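Local coordinates for protein glycosyltransferase (Rickettsia africae, PDB 7MI0) that probably transfers sugar residues from an activated donor to an acceptor, as a member of the GT-B class of glycosyltransferases, at residues 216-221 and 290-295; 241-246 and 274-279; 226-231 and 258-263; 315-320 and 347-352; 333-338 and 362-367. All blocks are in the same frame, centred on the assembly; numbering follows the deposited sequence.

Contact 1 of 5, residues 216-221 and 290-295; sequences LMPSRM and DIIISA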
# COMPACT_ATOMS: atom_id res chain seq x y z
N LEU A 216 -1.96 17.25 -6.76
CA LEU A 216 -2.09 15.89 -7.26
C LEU A 216 -2.85 15.06 -6.24
O LEU A 216 -2.44 14.96 -5.08
CB LEU A 216 -0.73 15.27 -7.55
CG LEU A 216 -0.78 13.90 -8.22
CD1 LEU A 216 -1.36 14.02 -9.63
CD2 LEU A 216 0.60 13.27 -8.25
N MET A 217 -3.97 14.47 -6.67
CA MET A 217 -4.62 13.43 -5.88
C MET A 217 -4.47 12.10 -6.61
O MET A 217 -5.27 11.79 -7.51
CB MET A 217 -6.09 13.74 -5.63
CG MET A 217 -6.72 12.73 -4.70
SD MET A 217 -8.48 12.96 -4.53
CE MET A 217 -8.89 11.60 -3.44
N PRO A 218 -3.46 11.30 -6.29
CA PRO A 218 -3.31 9.97 -6.90
C PRO A 218 -4.11 8.94 -6.11
O PRO A 218 -3.64 8.27 -5.21
CB PRO A 218 -1.80 9.73 -6.80
CG PRO A 218 -1.23 10.87 -5.96
CD PRO A 218 -2.38 11.60 -5.35
N SER A 219 -5.39 8.84 -6.45
CA SER A 219 -6.31 7.93 -5.79
C SER A 219 -7.14 7.22 -6.84
O SER A 219 -7.61 7.84 -7.80
CB SER A 219 -7.25 8.67 -4.82
OG SER A 219 -6.60 8.98 -3.60
N ARG A 220 -7.31 5.91 -6.65
CA ARG A 220 -8.30 5.16 -7.40
C ARG A 220 -9.65 5.88 -7.34
O ARG A 220 -10.04 6.41 -6.30
CB ARG A 220 -8.42 3.74 -6.85
CG ARG A 220 -9.60 2.94 -7.37
CD ARG A 220 -9.47 1.44 -7.07
NE ARG A 220 -9.79 1.07 -5.70
CZ ARG A 220 -8.90 0.94 -4.72
NH1 ARG A 220 -7.61 1.21 -4.91
NH2 ARG A 220 -9.30 0.51 -3.53
N MET A 221 -10.34 5.93 -8.47
CA MET A 221 -11.62 6.64 -8.54
C MET A 221 -12.72 5.75 -7.94
O MET A 221 -13.49 5.10 -8.64
CB MET A 221 -11.95 7.03 -9.98
CG MET A 221 -13.00 8.09 -10.10
SD MET A 221 -12.45 9.64 -9.38
CE MET A 221 -13.16 10.80 -10.54
N ASP A 290 3.04 20.23 -6.30
CA ASP A 290 3.49 20.85 -5.07
C ASP A 290 2.78 20.33 -3.83
O ASP A 290 3.37 20.33 -2.75
CB ASP A 290 3.31 22.37 -5.15
CG ASP A 290 3.86 22.96 -6.44
OD1 ASP A 290 5.06 22.74 -6.74
OD2 ASP A 290 3.10 23.64 -7.15
N ILE A 291 1.53 19.89 -3.96
CA ILE A 291 0.73 19.40 -2.83
C ILE A 291 0.08 18.08 -3.23
O ILE A 291 -0.55 17.99 -4.29
CB ILE A 291 -0.34 20.42 -2.41
CG1 ILE A 291 0.31 21.73 -1.97
CG2 ILE A 291 -1.21 19.84 -1.30
CD1 ILE A 291 -0.65 22.89 -1.94
N ILE A 292 0.22 17.06 -2.38
CA ILE A 292 -0.36 15.74 -2.61
C ILE A 292 -1.50 15.53 -1.62
O ILE A 292 -1.40 15.93 -0.46
CB ILE A 292 0.68 14.61 -2.46
CG1 ILE A 292 1.95 14.95 -3.24
CG2 ILE A 292 0.11 13.30 -2.95
CD1 ILE A 292 1.72 15.06 -4.72
N ILE A 293 -2.58 14.89 -2.08
CA ILE A 293 -3.81 14.78 -1.30
C ILE A 293 -4.20 13.32 -1.15
O ILE A 293 -4.34 12.60 -2.15
CB ILE A 293 -4.97 15.56 -1.95
CG1 ILE A 293 -4.62 17.05 -2.09
CG2 ILE A 293 -6.25 15.38 -1.13
CD1 ILE A 293 -4.50 17.79 -0.77
N SER A 294 -4.38 12.88 0.09
CA SER A 294 -5.16 11.70 0.42
C SER A 294 -6.35 12.16 1.24
O SER A 294 -6.18 12.73 2.32
CB SER A 294 -4.35 10.67 1.21
OG SER A 294 -5.22 9.79 1.91
N ALA A 295 -7.55 11.92 0.72
CA ALA A 295 -8.77 12.45 1.31
C ALA A 295 -9.74 11.34 1.68
O ALA A 295 -10.95 11.58 1.73
CB ALA A 295 -9.42 13.46 0.38
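Within these two segments one parallel bridge, Leu216 with Ile292, is formed; two residues on, Pro218, which has no amide hydrogen to offer, centres an inverse gamma turn. The short strand segments cross at 38°. Leu216 uses both its backbone polar atoms on the neighbouring strand. Its N donates to Ile291 O at 2.9 Å, while its O accepts from Ile293 N at 3.0 Å, the donor tilted 15° from the carbonyl plane. Between these bonds, Ile292 CA makes a CA-H...O contact of 3.3 Å with Leu216 O. The side chains of Leu216 and Ile292 run side by side in the same direction. Ile292 CD1, folded back by a chi2 of -63°, rests 3.7 Å from Leu216 CB. The other branch, Ile292 CG2, meets Pro218 CD at 3.9 Å, the Pro218 and Ile292 side chains crossing at about a right angle. Met217 is fully extended: its CG passes 3.5 Å from Ile293 O, its CE ends 4.3 Å from Ala295 CB, and His227 and Leu230 touch it. Strands 214-218 and 291-294 are the first and fourth along the chain and lie side by side at the middle of the order 3-2-1-4-5-6, in the C-terminal Rossmann-like domain of a GT-B fold.

Contact 2 of 5, residues 241-246 and 274-279; sequences DFYCLM and QIFGND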
# COMPACT_ATOMS: atom_id res chain seq x y z
N ASP A 241 -5.71 30.70 -7.68
CA ASP A 241 -5.33 30.06 -8.93
C ASP A 241 -4.57 28.78 -8.60
O ASP A 241 -3.65 28.79 -7.78
CB ASP A 241 -4.47 30.99 -9.79
N PHE A 242 -4.98 27.68 -9.22
CA PHE A 242 -4.36 26.38 -8.99
C PHE A 242 -4.77 25.44 -10.12
O PHE A 242 -5.54 25.81 -11.01
CB PHE A 242 -4.75 25.81 -7.62
CG PHE A 242 -6.23 25.62 -7.44
CD1 PHE A 242 -6.86 24.46 -7.84
CD2 PHE A 242 -7.00 26.62 -6.86
CE1 PHE A 242 -8.22 24.29 -7.68
CE2 PHE A 242 -8.37 26.46 -6.69
CZ PHE A 242 -8.98 25.29 -7.10
N TYR A 243 -4.25 24.22 -10.07
CA TYR A 243 -4.61 23.19 -11.04
C TYR A 243 -4.51 21.83 -10.37
O TYR A 243 -3.42 21.43 -9.95
CB TYR A 243 -3.71 23.26 -12.28
CG TYR A 243 -4.13 22.33 -13.39
CD1 TYR A 243 -5.37 22.48 -14.01
CD2 TYR A 243 -3.30 21.31 -13.82
CE1 TYR A 243 -5.76 21.63 -15.03
CE2 TYR A 243 -3.68 20.46 -14.84
CZ TYR A 243 -4.92 20.62 -15.44
OH TYR A 243 -5.31 19.78 -16.46
N CYS A 244 -5.63 21.13 -10.28
CA CYS A 244 -5.70 19.86 -9.56
C CYS A 244 -5.81 18.70 -10.53
O CYS A 244 -6.67 18.70 -11.41
CB CYS A 244 -6.89 19.84 -8.60
SG CYS A 244 -6.99 18.30 -7.70
N LEU A 245 -4.94 17.71 -10.35
CA LEU A 245 -4.92 16.50 -11.16
C LEU A 245 -5.39 15.31 -10.34
O LEU A 245 -4.83 15.02 -9.28
CB LEU A 245 -3.51 16.23 -11.70
CG LEU A 245 -2.97 17.17 -12.77
CD1 LEU A 245 -1.47 17.01 -12.87
CD2 LEU A 245 -3.62 16.87 -14.11
N MET A 246 -6.42 14.62 -10.83
CA MET A 246 -6.92 13.39 -10.24
C MET A 246 -6.51 12.23 -11.15
O MET A 246 -7.11 12.04 -12.21
CB MET A 246 -8.43 13.44 -10.06
CG MET A 246 -8.89 14.35 -8.95
SD MET A 246 -10.64 14.74 -9.07
CE MET A 246 -10.91 15.48 -7.46
N GLN A 274 -9.03 18.22 -13.42
CA GLN A 274 -9.25 17.31 -14.54
C GLN A 274 -8.89 15.89 -14.13
O GLN A 274 -7.93 15.67 -13.38
CB GLN A 274 -8.47 17.73 -15.79
CG GLN A 274 -9.13 17.28 -17.09
CD GLN A 274 -8.41 17.76 -18.33
OE1 GLN A 274 -7.52 18.62 -18.25
NE2 GLN A 274 -8.77 17.21 -19.48
N ILE A 275 -9.66 14.93 -14.65
CA ILE A 275 -9.56 13.53 -14.27
C ILE A 275 -8.84 12.77 -15.38
O ILE A 275 -9.16 12.93 -16.56
CB ILE A 275 -10.95 12.94 -14.01
CG1 ILE A 275 -11.70 13.78 -12.98
CG2 ILE A 275 -10.85 11.48 -13.58
CD1 ILE A 275 -13.18 13.50 -12.90
N PHE A 276 -7.86 11.95 -15.00
CA PHE A 276 -7.06 11.19 -15.94
C PHE A 276 -7.01 9.74 -15.52
O PHE A 276 -7.03 9.41 -14.33
CB PHE A 276 -5.63 11.76 -16.04
CG PHE A 276 -5.55 13.10 -16.72
CD1 PHE A 276 -5.65 14.27 -15.99
CD2 PHE A 276 -5.39 13.18 -18.09
CE1 PHE A 276 -5.58 15.50 -16.62
CE2 PHE A 276 -5.33 14.41 -18.72
CZ PHE A 276 -5.42 15.57 -17.98
N GLY A 277 -6.94 8.85 -16.51
CA GLY A 277 -6.68 7.45 -16.26
C GLY A 277 -5.33 7.24 -15.60
O GLY A 277 -4.52 8.15 -15.44
N ASN A 278 -5.08 5.99 -15.22
CA ASN A 278 -3.92 5.68 -14.40
C ASN A 278 -2.63 6.16 -15.06
O ASN A 278 -2.50 6.18 -16.29
CB ASN A 278 -3.84 4.18 -14.11
CG ASN A 278 -2.82 3.85 -13.04
OD1 ASN A 278 -2.38 4.72 -12.28
ND2 ASN A 278 -2.43 2.58 -12.97
N ASP A 279 -1.67 6.56 -14.22
CA ASP A 279 -0.43 7.15 -14.68
C ASP A 279 0.64 6.07 -14.81
O ASP A 279 0.96 5.39 -13.82
CB ASP A 279 0.03 8.25 -13.73
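Tyr243 and Gln274 come together at the edge of the phenol ring, where Gln274 OE1 lies near the ring plane and 3.1 Å from Tyr243 OH; the ring and amide planes stand 76° apart. Tyr243 carries its ring opposite the backbone N (chi1 -173°), which lays it alongside the second strand, and the hydroxyl is hydrogen-bonded to Tyr206 O. Farther along the same face, Leu245 reaches Phe276 with one methyl: CD2 is 3.5 Å from Phe276 CE1, approaching at a slant to the ring. Tyr206 also meets that ring, edge-to-face. Underneath runs a parallel ladder: Gln274 N to Cys244 O at 3.1 Å, Met246 N to Gln274 O at 3.1 Å, and Phe276 N to Met246 O at 2.9 Å. These strands are the two arms of a beta-alpha-beta crossover through helix 254-266, and strand 273-276 is an outermost strand of the sheet within the chain. The opposite face carries Met246 and Ile275, whose side chains cross obliquely, with Met246 SD 4.2 Å from Ile275 CG1. Ile275 also packs on Val260, Lys261 and Ile264 of the crossover helix, whereas Met246 touches His227 and Val231.

Contact 3 of 5, residues 226-231 and 258-263; sequences GHLVLV and NRVKEL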
# COMPACT_ATOMS: atom_id res chain seq x y z
N GLY A 226 -12.60 10.01 -1.36
CA GLY A 226 -12.78 11.39 -0.97
C GLY A 226 -12.75 12.42 -2.08
O GLY A 226 -12.68 13.62 -1.79
N HIS A 227 -12.81 11.99 -3.35
CA HIS A 227 -12.81 12.93 -4.46
C HIS A 227 -13.88 14.01 -4.29
O HIS A 227 -13.61 15.19 -4.49
CB HIS A 227 -13.02 12.19 -5.78
CG HIS A 227 -11.86 11.32 -6.17
ND1 HIS A 227 -11.63 10.09 -5.59
CD2 HIS A 227 -10.87 11.51 -7.07
CE1 HIS A 227 -10.54 9.55 -6.13
NE2 HIS A 227 -10.06 10.40 -7.03
N LEU A 228 -15.09 13.61 -3.90
CA LEU A 228 -16.17 14.58 -3.74
C LEU A 228 -15.83 15.62 -2.68
O LEU A 228 -16.14 16.81 -2.85
CB LEU A 228 -17.47 13.86 -3.38
CG LEU A 228 -18.00 12.86 -4.42
CD1 LEU A 228 -19.21 12.12 -3.88
CD2 LEU A 228 -18.35 13.58 -5.72
N VAL A 229 -15.18 15.21 -1.59
CA VAL A 229 -14.82 16.15 -0.53
C VAL A 229 -13.79 17.15 -1.02
O VAL A 229 -13.86 18.34 -0.71
CB VAL A 229 -14.33 15.40 0.72
CG1 VAL A 229 -14.01 16.38 1.84
CG2 VAL A 229 -15.37 14.38 1.18
N LEU A 230 -12.81 16.68 -1.80
CA LEU A 230 -11.79 17.58 -2.34
C LEU A 230 -12.40 18.57 -3.33
O LEU A 230 -12.00 19.74 -3.36
CB LEU A 230 -10.67 16.77 -3.00
CG LEU A 230 -9.58 17.57 -3.73
CD1 LEU A 230 -8.92 18.57 -2.79
CD2 LEU A 230 -8.54 16.64 -4.32
N VAL A 231 -13.36 18.13 -4.14
CA VAL A 231 -13.98 19.03 -5.10
C VAL A 231 -14.78 20.11 -4.39
O VAL A 231 -14.71 21.29 -4.75
CB VAL A 231 -14.84 18.25 -6.10
CG1 VAL A 231 -15.63 19.20 -7.00
CG2 VAL A 231 -13.97 17.33 -6.94
N ASN A 258 -18.12 9.44 -13.58
CA ASN A 258 -19.00 10.41 -14.22
C ASN A 258 -19.68 11.30 -13.19
O ASN A 258 -19.95 12.48 -13.48
CB ASN A 258 -20.05 9.68 -15.07
N ARG A 259 -19.94 10.78 -12.00
CA ARG A 259 -20.53 11.58 -10.94
C ARG A 259 -19.61 12.72 -10.52
O ARG A 259 -20.04 13.87 -10.38
CB ARG A 259 -20.87 10.69 -9.74
CG ARG A 259 -21.55 11.40 -8.58
CD ARG A 259 -21.71 10.44 -7.40
NE ARG A 259 -22.24 9.15 -7.83
CZ ARG A 259 -22.17 8.04 -7.11
NH1 ARG A 259 -21.59 8.02 -5.92
NH2 ARG A 259 -22.69 6.92 -7.60
N VAL A 260 -18.33 12.41 -10.32
CA VAL A 260 -17.37 13.43 -9.92
C VAL A 260 -17.20 14.46 -11.03
O VAL A 260 -17.31 15.67 -10.80
CB VAL A 260 -16.03 12.79 -9.54
CG1 VAL A 260 -14.96 13.86 -9.36
CG2 VAL A 260 -16.18 11.97 -8.27
N LYS A 261 -16.93 14.00 -12.26
CA LYS A 261 -16.75 14.91 -13.38
C LYS A 261 -17.92 15.86 -13.53
O LYS A 261 -17.74 17.02 -13.94
CB LYS A 261 -16.55 14.12 -14.68
N GLU A 262 -19.13 15.41 -13.17
CA GLU A 262 -20.29 16.28 -13.21
C GLU A 262 -20.23 17.34 -12.11
O GLU A 262 -20.50 18.52 -12.36
CB GLU A 262 -21.58 15.45 -13.10
N LEU A 263 -19.88 16.93 -10.89
CA LEU A 263 -19.80 17.89 -9.79
C LEU A 263 -18.76 18.97 -10.09
O LEU A 263 -18.98 20.15 -9.83
CB LEU A 263 -19.47 17.18 -8.48
CG LEU A 263 -19.40 18.05 -7.22
CD1 LEU A 263 -20.63 18.92 -7.09
CD2 LEU A 263 -19.23 17.18 -5.99
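The segments 227-231 and 258-263 are helical and almost exactly parallel, their axes 4° apart in direction and 10.2 Å apart at closest approach. Both belong to the Rossmann-like fold, in which helices 227-235 and 254-266 follow the first and second strands of the sheet and pack next to each other on one of its faces. The contact is wholly apolar, with no hydrogen bond across it, and rests on residues three apart on each helix, Leu228 and Val231 against Val260 and Leu263. Leu228 supplies the shared group. With CG beside the backbone N (chi1 -62°) and the chain then extended (chi2 174°), its CD2 methyl extends toward the second helix and meets Val260 CG2 at 3.7 Å and Leu263 CD2 also at 3.7 Å. One turn on, Val231 and Leu263 slide past each other in opposite directions, and Val231 CG1 touches Leu263 CG at 3.9 Å. The second branch of Val231 is less close, CG2 lying 4.3 Å from Val260 CG1. Toward the sheet, Met246 of strand 243-247 touches both Val231 and His227. The His227 side chain packs on Met217, Ser219 and Met221, and its part in the helix pairing is made through its first carbon: His227 CB lies 4.0 Å from Val260 CG2, the same methyl that receives Leu228.

Contact 4 of 5, residues 315-320 and 347-352; sequences LVIATN and QKIDYC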
# COMPACT_ATOMS: atom_id res chain seq x y z
N LEU A 315 4.67 18.73 -0.13
CA LEU A 315 3.75 19.01 0.97
C LEU A 315 2.59 18.04 0.88
O LEU A 315 1.89 17.99 -0.14
CB LEU A 315 3.27 20.46 0.92
CG LEU A 315 4.32 21.53 1.19
CD1 LEU A 315 3.66 22.90 1.26
CD2 LEU A 315 5.12 21.23 2.46
N VAL A 316 2.38 17.26 1.94
CA VAL A 316 1.43 16.15 1.93
C VAL A 316 0.30 16.45 2.91
O VAL A 316 0.55 16.83 4.06
CB VAL A 316 2.13 14.82 2.30
CG1 VAL A 316 1.10 13.79 2.72
CG2 VAL A 316 2.95 14.31 1.11
N ILE A 317 -0.93 16.26 2.45
CA ILE A 317 -2.13 16.46 3.25
C ILE A 317 -2.93 15.16 3.21
O ILE A 317 -3.36 14.72 2.14
CB ILE A 317 -2.96 17.63 2.72
CG1 ILE A 317 -2.15 18.92 2.74
CG2 ILE A 317 -4.24 17.79 3.51
CD1 ILE A 317 -2.94 20.13 2.27
N ALA A 318 -3.13 14.54 4.38
CA ALA A 318 -3.83 13.27 4.48
C ALA A 318 -4.91 13.32 5.56
O ALA A 318 -4.77 14.02 6.57
CB ALA A 318 -2.87 12.12 4.79
N THR A 319 -5.98 12.57 5.33
CA THR A 319 -7.05 12.47 6.32
C THR A 319 -6.59 11.63 7.50
O THR A 319 -5.93 10.60 7.33
CB THR A 319 -8.30 11.85 5.70
OG1 THR A 319 -7.94 10.73 4.89
CG2 THR A 319 -9.03 12.87 4.86
N ASN A 320 -6.94 12.08 8.70
CA ASN A 320 -6.50 11.44 9.93
C ASN A 320 -7.40 10.23 10.20
O ASN A 320 -8.32 10.26 11.01
CB ASN A 320 -6.54 12.43 11.09
CG ASN A 320 -6.12 11.80 12.39
OD1 ASN A 320 -5.58 10.69 12.42
ND2 ASN A 320 -6.36 12.50 13.49
N GLN A 347 -9.06 24.82 4.09
CA GLN A 347 -8.17 25.70 4.83
C GLN A 347 -6.73 25.19 4.82
O GLN A 347 -5.79 25.98 4.68
CB GLN A 347 -8.68 25.87 6.26
CG GLN A 347 -9.91 26.74 6.35
CD GLN A 347 -9.68 28.12 5.75
OE1 GLN A 347 -10.07 28.38 4.62
NE2 GLN A 347 -9.05 29.00 6.52
N LYS A 348 -6.53 23.87 4.96
CA LYS A 348 -5.18 23.33 4.92
C LYS A 348 -4.54 23.53 3.55
O LYS A 348 -3.35 23.85 3.46
CB LYS A 348 -5.17 21.85 5.30
CG LYS A 348 -5.26 21.58 6.79
CD LYS A 348 -3.90 21.60 7.47
CE LYS A 348 -4.06 21.45 8.98
NZ LYS A 348 -2.80 21.01 9.65
N ILE A 349 -5.31 23.33 2.48
CA ILE A 349 -4.79 23.58 1.14
C ILE A 349 -4.44 25.05 0.99
O ILE A 349 -3.41 25.41 0.39
CB ILE A 349 -5.80 23.12 0.07
CG1 ILE A 349 -6.03 21.61 0.17
CG2 ILE A 349 -5.32 23.48 -1.32
CD1 ILE A 349 -7.03 21.09 -0.82
N ASP A 350 -5.28 25.93 1.53
CA ASP A 350 -4.98 27.36 1.49
C ASP A 350 -3.70 27.67 2.27
O ASP A 350 -2.88 28.48 1.82
CB ASP A 350 -6.17 28.15 2.05
CG ASP A 350 -6.19 29.59 1.58
OD1 ASP A 350 -5.91 29.84 0.39
OD2 ASP A 350 -6.51 30.48 2.41
N TYR A 351 -3.51 27.02 3.42
CA TYR A 351 -2.28 27.23 4.18
C TYR A 351 -1.05 26.86 3.37
O TYR A 351 -0.05 27.58 3.38
CB TYR A 351 -2.31 26.44 5.49
CG TYR A 351 -0.97 26.45 6.21
CD1 TYR A 351 -0.55 27.57 6.92
CD2 TYR A 351 -0.14 25.34 6.18
CE1 TYR A 351 0.68 27.57 7.58
CE2 TYR A 351 1.09 25.34 6.84
CZ TYR A 351 1.48 26.46 7.53
OH TYR A 351 2.69 26.46 8.18
N CYS A 352 -1.10 25.72 2.68
CA CYS A 352 0.07 25.28 1.92
C CYS A 352 0.39 26.24 0.79
O CYS A 352 1.57 26.52 0.51
CB CYS A 352 -0.16 23.87 1.39
SG CYS A 352 -0.14 22.65 2.71
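Ile317 sets CG1 beside its backbone N (chi1 -60°) and then runs straight on (chi2 -178°), which carries CD1 out from the strand to the helix, where Cys352 turns SG to meet it. This one methyl gathers most of the contact. Ile317 CD1 lies 3.8 Å from Cys352 SG. The same Ile317 CD1 is 4.0 Å from Ile349 CG1 and also touches Lys348 CB. At 3.9 Å from Lys348 O, Ile317 CD1 sits over a turn of helix flanked by three side chains. That carbonyl is already engaged in the helix, accepting from Cys352 N at 3.0 Å, and the methyl merely packs against it. Leu315, two residues earlier and on the same side of the strand, adds a second foothold, its CD1 resting 3.9 Å from Cys352 CB. Helix 342-355 runs against strand 315-319 at 172°, with the axes 9.9 Å apart, as expected for a helix lying on a parallel alpha/beta sheet of Rossmann-like form. Cys352 also touches Ile291 and Phe335 on the strands to either side of 315-319, so this residue packs on side chains of three neighbouring strands. Lys348 contributes its first carbon; beyond that the chain bends at chi2 and leaves Ile317, packing on Phe335 and Val337 of strand 335-337. From the same helix, Asp350 OD1 forms a salt bridge with Arg240 NE.

Contact 5 of 5, residues 333-338 and 362-367; sequences TGFHVE and KKIQEA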
# COMPACT_ATOMS: atom_id res chain seq x y z
N THR A 333 6.41 16.78 8.99
CA THR A 333 6.63 16.08 7.73
C THR A 333 5.39 16.06 6.85
O THR A 333 5.42 15.44 5.78
CB THR A 333 7.10 14.65 8.00
OG1 THR A 333 6.22 14.01 8.93
CG2 THR A 333 8.51 14.67 8.56
N GLY A 334 4.33 16.74 7.25
CA GLY A 334 3.08 16.73 6.52
C GLY A 334 1.98 17.27 7.41
O GLY A 334 2.23 17.77 8.51
N PHE A 335 0.74 17.13 6.93
CA PHE A 335 -0.40 17.70 7.63
C PHE A 335 -1.54 16.70 7.71
O PHE A 335 -1.82 15.99 6.74
CB PHE A 335 -0.87 18.98 6.95
CG PHE A 335 0.24 19.94 6.63
CD1 PHE A 335 0.74 20.80 7.60
CD2 PHE A 335 0.79 19.99 5.36
CE1 PHE A 335 1.76 21.68 7.31
CE2 PHE A 335 1.81 20.87 5.06
CZ PHE A 335 2.30 21.71 6.04
N HIS A 336 -2.19 16.65 8.88
CA HIS A 336 -3.41 15.88 9.09
C HIS A 336 -4.63 16.77 8.88
O HIS A 336 -4.59 17.97 9.16
CB HIS A 336 -3.48 15.31 10.51
CG HIS A 336 -2.35 14.40 10.87
ND1 HIS A 336 -1.96 14.18 12.17
CD2 HIS A 336 -1.53 13.64 10.10
CE1 HIS A 336 -0.95 13.34 12.19
NE2 HIS A 336 -0.66 13.00 10.95
N VAL A 337 -5.71 16.17 8.38
CA VAL A 337 -7.01 16.83 8.34
C VAL A 337 -8.07 15.83 8.80
O VAL A 337 -7.90 14.62 8.69
CB VAL A 337 -7.36 17.37 6.93
CG1 VAL A 337 -8.44 18.42 7.02
CG2 VAL A 337 -6.16 18.00 6.29
N GLU A 338 -9.17 16.36 9.35
CA GLU A 338 -10.30 15.52 9.69
C GLU A 338 -10.95 14.96 8.42
O GLU A 338 -11.12 15.69 7.43
CB GLU A 338 -11.35 16.29 10.48
CG GLU A 338 -11.16 16.27 11.98
CD GLU A 338 -12.26 17.04 12.71
OE1 GLU A 338 -13.32 17.30 12.08
OE2 GLU A 338 -12.07 17.38 13.89
N LYS A 362 10.30 24.32 2.46
CA LYS A 362 11.53 23.58 2.21
C LYS A 362 11.90 22.72 3.40
O LYS A 362 12.28 21.55 3.23
CB LYS A 362 12.67 24.55 1.86
N LYS A 363 11.76 23.25 4.62
CA LYS A 363 12.08 22.47 5.81
C LYS A 363 11.21 21.22 5.90
O LYS A 363 11.72 20.10 6.07
CB LYS A 363 11.91 23.32 7.07
CG LYS A 363 12.46 22.65 8.31
CD LYS A 363 12.09 23.36 9.60
CE LYS A 363 12.73 22.64 10.79
NZ LYS A 363 12.21 23.12 12.09
N ILE A 364 9.89 21.39 5.77
CA ILE A 364 8.97 20.27 5.82
C ILE A 364 9.22 19.30 4.67
O ILE A 364 9.18 18.08 4.84
CB ILE A 364 7.52 20.78 5.82
CG1 ILE A 364 7.27 21.66 7.04
CG2 ILE A 364 6.55 19.61 5.74
CD1 ILE A 364 5.87 22.20 7.12
N GLN A 365 9.47 19.83 3.47
CA GLN A 365 9.71 18.97 2.32
C GLN A 365 10.97 18.13 2.51
O GLN A 365 10.96 16.92 2.26
CB GLN A 365 9.79 19.81 1.05
CG GLN A 365 8.45 20.39 0.65
CD GLN A 365 8.57 21.45 -0.42
OE1 GLN A 365 9.67 21.87 -0.78
NE2 GLN A 365 7.42 21.88 -0.93
N GLU A 366 12.05 18.77 2.96
CA GLU A 366 13.27 18.02 3.26
C GLU A 366 13.02 16.99 4.35
O GLU A 366 13.41 15.83 4.23
CB GLU A 366 14.39 18.98 3.68
CG GLU A 366 14.88 19.91 2.58
CD GLU A 366 15.48 19.17 1.41
OE1 GLU A 366 16.07 18.09 1.62
OE2 GLU A 366 15.36 19.68 0.27
N ALA A 367 12.35 17.41 5.43
CA ALA A 367 12.07 16.49 6.54
C ALA A 367 11.22 15.31 6.09
O ALA A 367 11.33 14.22 6.66
CB ALA A 367 11.37 17.24 7.67
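Thr333 opens the segment by packing on Ala367 of helix 359-375, just before the chain enters strand 335-337, an outermost strand of the sheet in the C-terminal Rossmann-like domain. A chi1 of 51° places OG1 between the backbone N and the carbonyl carbon and leaves CG2 to face the helix. Thr333 CG2 lies 3.4 Å from Ala367 O and 3.9 Å from Ala367 CB, so the methyl covers part of the helix backbone as well as the small alanine side chain. Two polar atoms of Thr333 have partners outside the segments: OG1 is hydrogen-bonded to Asn329 N, and the backbone O accepts from Gln310 NE2. No hydrogen bond joins the two segments, and what holds them is packing. Next, Ile364 presses on the backbone of the first segment, its CG2 methyl 3.9 Å from Thr333 C and 3.9 Å from Gly334 N. Gly334 is met at its peptide nitrogen. Phe335 then begins the strand, and its backbone pairs with Val316 and Ala318 of strand 315-319. Its ring also packs on Lys348 and Cys352 of helix 342-355, so this phenylalanine stands between two helices. The Phe335 and Ile364 side chains meet at about a right angle. Ile364 divides its two branches between backbone and ring: CG2, which also neighbours Leu315, takes the Thr333-Gly334 peptide, while CD1, at the end of an extended arm, reaches Phe335 CZ at 3.8 Å and Phe335 CE1 at 4.1 Å.

From the N-terminal side, residues 216-221 open the longest loop, closed by contact 1 when the chain returns at 290-295. Contacts 2 and 3 are nested within it and cross each other: 226-231 and 241-246 open in turn, then 258-263 closes contact 3 and 274-279 closes contact 2. Contacts 1 and 2 join strands, and contact 3 pairs helices 227-235 and 254-266, which Met246 and Ile275 of contact 2 touch. Contacts 4 and 5 come after contact 1 has closed, and cross each other, fastening strands 315-319 and 335-337 to helices 342-355 and 359-375. The two groups meet where Ile292 N lies 2.9 Å from Leu315 O and Leu230 CD1 packs on Ile349 CD1.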